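Local atomic coordinates of MNMC2 (PDB entry 3VYW), a protein that binds S-adenosylmethionine and acts as a tRNA methyltransferase in the modification of the wobble uridine, without the oxidase domain usually fused to it. Residues R3-L15 with F27-P41. Numbering follows the deposited sequence.
Sequences REEYLKNYLESYL and FNVILREFLRFAYNP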
loop_
_atom_site.group_PDB
_atom_site.type_symbol
_atom_site.label_atom_id
_atom_site.label_comp_id
_atom_site.label_asym_id
_atom_site.label_seq_id
_atom_site.Cartn_x
_atom_site.Cartn_y
_atom_site.Cartn_z
ATOM N N ARG A 3 -9.979 -3.149 -23.504
ATOM C CA ARG A 3 -10.179 -2.827 -22.128
ATOM C C ARG A 3 -11.481 -2.104 -21.998
ATOM O O ARG A 3 -12.262 -2.433 -21.175
ATOM C CB ARG A 3 -9.026 -1.940 -21.668
ATOM C CG ARG A 3 -9.205 -1.332 -20.303
ATOM C CD ARG A 3 -8.043 -0.465 -19.919
ATOM N NE ARG A 3 -8.286 0.244 -18.685
ATOM C CZ ARG A 3 -8.867 1.409 -18.623
ATOM N NH1 ARG A 3 -9.245 1.993 -19.713
ATOM N NH2 ARG A 3 -9.059 1.997 -17.478
ATOM N N GLU A 4 -11.726 -1.151 -22.865
ATOM C CA GLU A 4 -12.887 -0.320 -22.777
ATOM C C GLU A 4 -14.120 -1.155 -22.882
ATOM O O GLU A 4 -15.060 -0.980 -22.165
ATOM C CB GLU A 4 -12.864 0.588 -23.984
ATOM C CG GLU A 4 -13.573 1.912 -23.880
ATOM C CD GLU A 4 -13.169 2.856 -25.005
ATOM O OE1 GLU A 4 -12.376 3.794 -24.763
ATOM O OE2 GLU A 4 -13.633 2.652 -26.144
ATOM N N GLU A 5 -14.115 -2.056 -23.837
ATOM C CA GLU A 5 -15.207 -2.951 -24.062
ATOM C C GLU A 5 -15.404 -3.878 -22.909
ATOM O O GLU A 5 -16.487 -4.094 -22.493
ATOM C CB GLU A 5 -14.889 -3.765 -25.301
ATOM C CG GLU A 5 -16.047 -4.075 -26.215
ATOM C CD GLU A 5 -15.820 -5.348 -26.999
ATOM O OE1 GLU A 5 -14.646 -5.743 -27.166
ATOM O OE2 GLU A 5 -16.811 -5.963 -27.437
ATOM N N TYR A 6 -14.348 -4.456 -22.402
ATOM C CA TYR A 6 -14.497 -5.342 -21.290
ATOM C C TYR A 6 -15.035 -4.642 -20.064
ATOM O O TYR A 6 -15.862 -5.167 -19.378
ATOM C CB TYR A 6 -13.160 -5.962 -20.966
ATOM C CG TYR A 6 -13.129 -6.800 -19.734
ATOM C CD1 TYR A 6 -13.216 -8.140 -19.821
ATOM C CD2 TYR A 6 -12.989 -6.248 -18.496
ATOM C CE1 TYR A 6 -13.185 -8.924 -18.717
ATOM C CE2 TYR A 6 -12.961 -7.024 -17.386
ATOM C CZ TYR A 6 -13.048 -8.369 -17.517
ATOM O OH TYR A 6 -13.025 -9.183 -16.440
ATOM N N LEU A 7 -14.512 -3.472 -19.783
ATOM C CA LEU A 7 -14.864 -2.725 -18.604
ATOM C C LEU A 7 -16.288 -2.254 -18.566
ATOM O O LEU A 7 -16.895 -2.223 -17.531
ATOM C CB LEU A 7 -13.918 -1.554 -18.413
ATOM C CG LEU A 7 -12.517 -1.872 -17.974
ATOM C CD1 LEU A 7 -11.762 -0.606 -17.830
ATOM C CD2 LEU A 7 -12.508 -2.649 -16.705
ATOM N N LYS A 8 -16.790 -1.828 -19.702
ATOM C CA LYS A 8 -18.155 -1.405 -19.819
ATOM C C LYS A 8 -19.130 -2.504 -19.633
ATOM O O LYS A 8 -20.180 -2.303 -19.117
ATOM C CB LYS A 8 -18.387 -0.747 -21.132
ATOM C CG LYS A 8 -19.840 -0.657 -21.443
ATOM C CD LYS A 8 -20.102 0.532 -22.295
ATOM C CE LYS A 8 -21.289 0.313 -23.163
ATOM N NZ LYS A 8 -21.367 1.443 -24.096
ATOM N N ASN A 9 -18.786 -3.666 -20.129
ATOM C CA ASN A 9 -19.585 -4.829 -19.940
ATOM C C ASN A 9 -19.622 -5.186 -18.500
ATOM O O ASN A 9 -20.621 -5.575 -17.987
ATOM C CB ASN A 9 -18.995 -5.991 -20.716
ATOM C CG ASN A 9 -19.369 -5.977 -22.157
ATOM O OD1 ASN A 9 -20.183 -5.197 -22.589
ATOM N ND2 ASN A 9 -18.767 -6.843 -22.909
ATOM N N TYR A 10 -18.485 -5.090 -17.861
ATOM C CA TYR A 10 -18.350 -5.463 -16.495
ATOM C C TYR A 10 -19.203 -4.586 -15.654
ATOM O O TYR A 10 -19.853 -5.036 -14.767
ATOM C CB TYR A 10 -16.904 -5.308 -16.102
ATOM C CG TYR A 10 -16.579 -5.800 -14.745
ATOM C CD1 TYR A 10 -15.922 -6.965 -14.571
ATOM C CD2 TYR A 10 -16.910 -5.086 -13.651
ATOM C CE1 TYR A 10 -15.618 -7.415 -13.336
ATOM C CE2 TYR A 10 -16.624 -5.539 -12.412
ATOM C CZ TYR A 10 -15.975 -6.709 -12.274
ATOM O OH TYR A 10 -15.661 -7.171 -11.060
ATOM N N LEU A 11 -19.174 -3.305 -15.931
ATOM C CA LEU A 11 -19.972 -2.372 -15.213
ATOM C C LEU A 11 -21.428 -2.591 -15.411
ATOM O O LEU A 11 -22.184 -2.557 -14.491
ATOM C CB LEU A 11 -19.656 -0.971 -15.668
ATOM C CG LEU A 11 -20.636 0.029 -15.132
ATOM C CD1 LEU A 11 -20.390 0.225 -13.671
ATOM C CD2 LEU A 11 -20.543 1.318 -15.861
ATOM N N GLU A 12 -21.833 -2.784 -16.643
ATOM C CA GLU A 12 -23.221 -2.989 -16.924
ATOM C C GLU A 12 -23.635 -4.237 -16.234
ATOM O O GLU A 12 -24.670 -4.332 -15.668
ATOM C CB GLU A 12 -23.431 -3.142 -18.406
ATOM C CG GLU A 12 -23.657 -1.842 -19.131
ATOM C CD GLU A 12 -23.608 -2.000 -20.616
ATOM O OE1 GLU A 12 -24.154 -1.155 -21.317
ATOM O OE2 GLU A 12 -23.030 -2.982 -21.088
ATOM N N SER A 13 -22.793 -5.221 -16.292
ATOM C CA SER A 13 -23.126 -6.451 -15.691
ATOM C C SER A 13 -23.285 -6.334 -14.199
ATOM O O SER A 13 -24.193 -6.892 -13.644
ATOM C CB SER A 13 -22.080 -7.466 -16.070
ATOM O OG SER A 13 -21.976 -8.455 -15.114
ATOM N N TYR A 14 -22.384 -5.631 -13.541
ATOM C CA TYR A 14 -22.435 -5.460 -12.102
ATOM C C TYR A 14 -23.613 -4.672 -11.632
ATOM O O TYR A 14 -24.158 -4.940 -10.613
ATOM C CB TYR A 14 -21.156 -4.840 -11.590
ATOM C CG TYR A 14 -21.112 -4.556 -10.118
ATOM C CD1 TYR A 14 -21.022 -5.562 -9.204
ATOM C CD2 TYR A 14 -21.118 -3.267 -9.645
ATOM C CE1 TYR A 14 -20.963 -5.302 -7.870
ATOM C CE2 TYR A 14 -21.058 -3.014 -8.315
ATOM C CZ TYR A 14 -20.980 -4.043 -7.443
ATOM O OH TYR A 14 -20.911 -3.798 -6.127
ATOM N N LEU A 15 -23.986 -3.662 -12.367
ATOM C CA LEU A 15 -25.117 -2.879 -11.953
ATOM C C LEU A 15 -26.388 -3.697 -11.962
ATOM O O LEU A 15 -27.234 -3.534 -11.124
ATOM C CB LEU A 15 -25.253 -1.625 -12.780
ATOM C CG LEU A 15 -24.101 -0.664 -12.666
ATOM C CD1 LEU A 15 -24.234 0.443 -13.674
ATOM C CD2 LEU A 15 -23.905 -0.125 -11.271
ATOM N N PHE A 27 -25.385 7.186 -15.227
ATOM C CA PHE A 27 -24.716 6.067 -15.824
ATOM C C PHE A 27 -23.530 6.495 -16.642
ATOM O O PHE A 27 -22.513 5.870 -16.617
ATOM C CB PHE A 27 -25.645 5.249 -16.691
ATOM C CG PHE A 27 -24.959 4.136 -17.381
ATOM C CD1 PHE A 27 -24.777 2.954 -16.753
ATOM C CD2 PHE A 27 -24.447 4.307 -18.629
ATOM C CE1 PHE A 27 -24.110 1.933 -17.366
ATOM C CE2 PHE A 27 -23.782 3.300 -19.252
ATOM C CZ PHE A 27 -23.613 2.107 -18.619
ATOM N N ASN A 28 -23.680 7.558 -17.376
ATOM C CA ASN A 28 -22.636 8.015 -18.234
ATOM C C ASN A 28 -21.432 8.406 -17.446
ATOM O O ASN A 28 -20.337 8.096 -17.802
ATOM C CB ASN A 28 -23.107 9.216 -19.011
ATOM C CG ASN A 28 -23.991 8.859 -20.173
ATOM O OD1 ASN A 28 -24.679 9.705 -20.698
ATOM N ND2 ASN A 28 -23.963 7.621 -20.585
ATOM N N VAL A 29 -21.656 9.130 -16.382
ATOM C CA VAL A 29 -20.603 9.573 -15.533
ATOM C C VAL A 29 -19.853 8.475 -14.833
ATOM O O VAL A 29 -18.665 8.504 -14.799
ATOM C CB VAL A 29 -21.124 10.550 -14.509
ATOM C CG1 VAL A 29 -20.104 10.767 -13.442
ATOM C CG2 VAL A 29 -21.441 11.851 -15.169
ATOM N N ILE A 30 -20.534 7.494 -14.298
ATOM C CA ILE A 30 -19.850 6.403 -13.680
ATOM C C ILE A 30 -19.000 5.687 -14.667
ATOM O O ILE A 30 -17.908 5.352 -14.379
ATOM C CB ILE A 30 -20.818 5.356 -13.146
ATOM C CG1 ILE A 30 -21.818 5.956 -12.187
ATOM C CG2 ILE A 30 -20.071 4.245 -12.465
ATOM C CD1 ILE A 30 -21.198 6.625 -11.006
ATOM N N LEU A 31 -19.512 5.432 -15.842
ATOM C CA LEU A 31 -18.733 4.741 -16.833
ATOM C C LEU A 31 -17.519 5.514 -17.250
ATOM O O LEU A 31 -16.469 4.970 -17.394
ATOM C CB LEU A 31 -19.568 4.406 -18.052
ATOM C CG LEU A 31 -18.868 3.750 -19.223
ATOM C CD1 LEU A 31 -18.327 2.400 -18.884
ATOM C CD2 LEU A 31 -19.832 3.615 -20.349
ATOM N N ARG A 32 -17.667 6.803 -17.414
ATOM C CA ARG A 32 -16.566 7.599 -17.814
ATOM C C ARG A 32 -15.444 7.582 -16.810
ATOM O O ARG A 32 -14.324 7.399 -17.172
ATOM C CB ARG A 32 -17.059 8.999 -17.988
ATOM C CG ARG A 32 -16.027 9.940 -18.505
ATOM C CD ARG A 32 -16.607 11.309 -18.643
ATOM N NE ARG A 32 -16.712 11.965 -17.361
ATOM C CZ ARG A 32 -17.733 12.709 -16.991
ATOM N NH1 ARG A 32 -18.747 12.882 -17.801
ATOM N NH2 ARG A 32 -17.731 13.269 -15.815
ATOM N N GLU A 33 -15.746 7.770 -15.547
ATOM C CA GLU A 33 -14.765 7.625 -14.507
ATOM C C GLU A 33 -14.223 6.209 -14.333
ATOM O O GLU A 33 -13.077 6.026 -14.081
ATOM C CB GLU A 33 -15.259 8.213 -13.197
ATOM C CG GLU A 33 -15.699 9.642 -13.297
ATOM C CD GLU A 33 -14.707 10.547 -13.983
ATOM O OE1 GLU A 33 -13.513 10.424 -13.767
ATOM O OE2 GLU A 33 -15.125 11.400 -14.746
ATOM N N PHE A 34 -15.054 5.206 -14.470
ATOM C CA PHE A 34 -14.604 3.851 -14.332
ATOM C C PHE A 34 -13.589 3.551 -15.397
ATOM O O PHE A 34 -12.605 2.948 -15.148
ATOM C CB PHE A 34 -15.795 2.908 -14.426
ATOM C CG PHE A 34 -15.489 1.484 -14.144
ATOM C CD1 PHE A 34 -14.777 1.123 -13.043
ATOM C CD2 PHE A 34 -15.958 0.497 -14.973
ATOM C CE1 PHE A 34 -14.523 -0.190 -12.769
ATOM C CE2 PHE A 34 -15.714 -0.813 -14.701
ATOM C CZ PHE A 34 -14.988 -1.164 -13.602
ATOM N N LEU A 35 -13.844 3.990 -16.599
ATOM C CA LEU A 35 -12.912 3.798 -17.667
ATOM C C LEU A 35 -11.612 4.509 -17.434
ATOM O O LEU A 35 -10.572 3.996 -17.689
ATOM C CB LEU A 35 -13.517 4.307 -18.945
ATOM C CG LEU A 35 -14.664 3.510 -19.485
ATOM C CD1 LEU A 35 -15.091 4.039 -20.813
ATOM C CD2 LEU A 35 -14.293 2.061 -19.589
ATOM N N ARG A 36 -11.680 5.729 -16.974
ATOM C CA ARG A 36 -10.489 6.440 -16.603
ATOM C C ARG A 36 -9.674 5.940 -15.395
ATOM O O ARG A 36 -8.492 5.978 -15.428
ATOM C CB ARG A 36 -10.740 7.939 -16.605
ATOM C CG ARG A 36 -10.475 8.631 -15.321
ATOM C CD ARG A 36 -10.238 10.083 -15.509
ATOM N NE ARG A 36 -11.453 10.783 -15.792
ATOM C CZ ARG A 36 -11.515 11.810 -16.594
ATOM N NH1 ARG A 36 -10.443 12.254 -17.185
ATOM N NH2 ARG A 36 -12.651 12.373 -16.810
ATOM N N PHE A 37 -10.315 5.487 -14.336
ATOM C CA PHE A 37 -9.602 5.082 -13.138
ATOM C C PHE A 37 -9.218 3.639 -12.983
ATOM O O PHE A 37 -8.417 3.337 -12.184
ATOM C CB PHE A 37 -10.384 5.464 -11.906
ATOM C CG PHE A 37 -10.514 6.912 -11.713
ATOM C CD1 PHE A 37 -11.652 7.436 -11.229
ATOM C CD2 PHE A 37 -9.507 7.735 -12.034
ATOM C CE1 PHE A 37 -11.784 8.775 -11.071
ATOM C CE2 PHE A 37 -9.623 9.079 -11.871
ATOM C CZ PHE A 37 -10.763 9.600 -11.387
ATOM N N ALA A 38 -9.836 2.749 -13.720
ATOM C CA ALA A 38 -9.582 1.336 -13.574
ATOM C C ALA A 38 -8.286 0.896 -14.163
ATOM O O ALA A 38 -7.711 1.567 -14.943
ATOM C CB ALA A 38 -10.720 0.519 -14.134
ATOM N N TYR A 39 -7.836 -0.255 -13.754
ATOM C CA TYR A 39 -6.638 -0.843 -14.295
ATOM C C TYR A 39 -6.853 -1.643 -15.568
ATOM O O TYR A 39 -7.880 -1.550 -16.191
ATOM C CB TYR A 39 -5.898 -1.639 -13.238
ATOM C CG TYR A 39 -6.506 -2.937 -12.876
ATOM C CD1 TYR A 39 -5.866 -3.783 -12.045
ATOM C CD2 TYR A 39 -7.710 -3.301 -13.358
ATOM C CE1 TYR A 39 -6.415 -4.975 -11.696
ATOM C CE2 TYR A 39 -8.262 -4.487 -13.030
ATOM C CZ TYR A 39 -7.604 -5.316 -12.191
ATOM O OH TYR A 39 -8.135 -6.505 -11.855
ATOM N N ASN A 40 -5.848 -2.372 -15.992
ATOM C CA ASN A 40 -5.968 -3.139 -17.184
ATOM C C ASN A 40 -6.061 -4.634 -16.947
ATOM O O ASN A 40 -5.093 -5.319 -17.032
ATOM C CB ASN A 40 -4.778 -2.854 -18.077
ATOM C CG ASN A 40 -4.183 -1.501 -17.853
ATOM O OD1 ASN A 40 -4.794 -0.514 -18.102
ATOM N ND2 ASN A 40 -2.970 -1.470 -17.445
ATOM N N PRO A 41 -7.269 -5.133 -16.786
ATOM C CA PRO A 41 -7.573 -6.523 -16.479
ATOM C C PRO A 41 -7.119 -7.495 -17.544
ATOM O O PRO A 41 -6.837 -8.614 -17.250
ATOM C CB PRO A 41 -9.088 -6.533 -16.423
ATOM C CG PRO A 41 -9.500 -5.121 -16.462
ATOM C CD PRO A 41 -8.460 -4.429 -17.232
#
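Arg3 reaches across from the start of its helix to the point where helix 27-37 ends, and its guanidinium collects three backbone carbonyls there. Arg3 NE donates to Tyr39 O at 3.1 Å, with an N-H...O angle of 161°, from above that carbonyl's plane. Arg3 NH2 serves two acceptors, Ala38 O at 2.9 Å and Leu35 O at a separation too short to be trusted in its exact length; NH1 adds a weak bond to Leu35 O. All three oxygens lie round the edge of the guanidinium, near its plane. The chain is extended from CG to NE, with CG anti to the backbone N (chi1 171°), which carries the group out to these carbonyls. Arg3 thus bridges the carbonyl of Leu35 in the last turn and those of Ala38 and Tyr39 just past it, holding the exit against the start of helix 3-15, probably favoured by the negative end of the helix dipole.

Leu7 lies between this polar patch and the apolar seam: Leu7 CD1 meets Ala38 CB at 4.0 Å, CD2 meets Pro41 CG, and CB passes Leu35 CD2, the two leucines running in opposite directions. Further along, Leu11 is a knob in the hole formed by Phe27, Ile30, Leu31 and Phe34. Leu11 CD2 touches Leu31 CD1 at 3.9 Å, while Leu11 CB touches Phe34 CD2 obliquely. The Phe34 ring edge also meets Leu7 O in plane. At the far end Leu15 CD1 reaches the edge of the Phe27 ring.

The axes of 3-15 and 27-37 approach to 10.0 Å, with 132° between their directions: two successive N-terminal helices, splayed away from antiparallel. Helix 292-303 packs against Tyr10, Tyr14 and Phe34, while Asn40 ND2 bonds to Lys61 O, joining the exit loop to the segment just after strand 56-60.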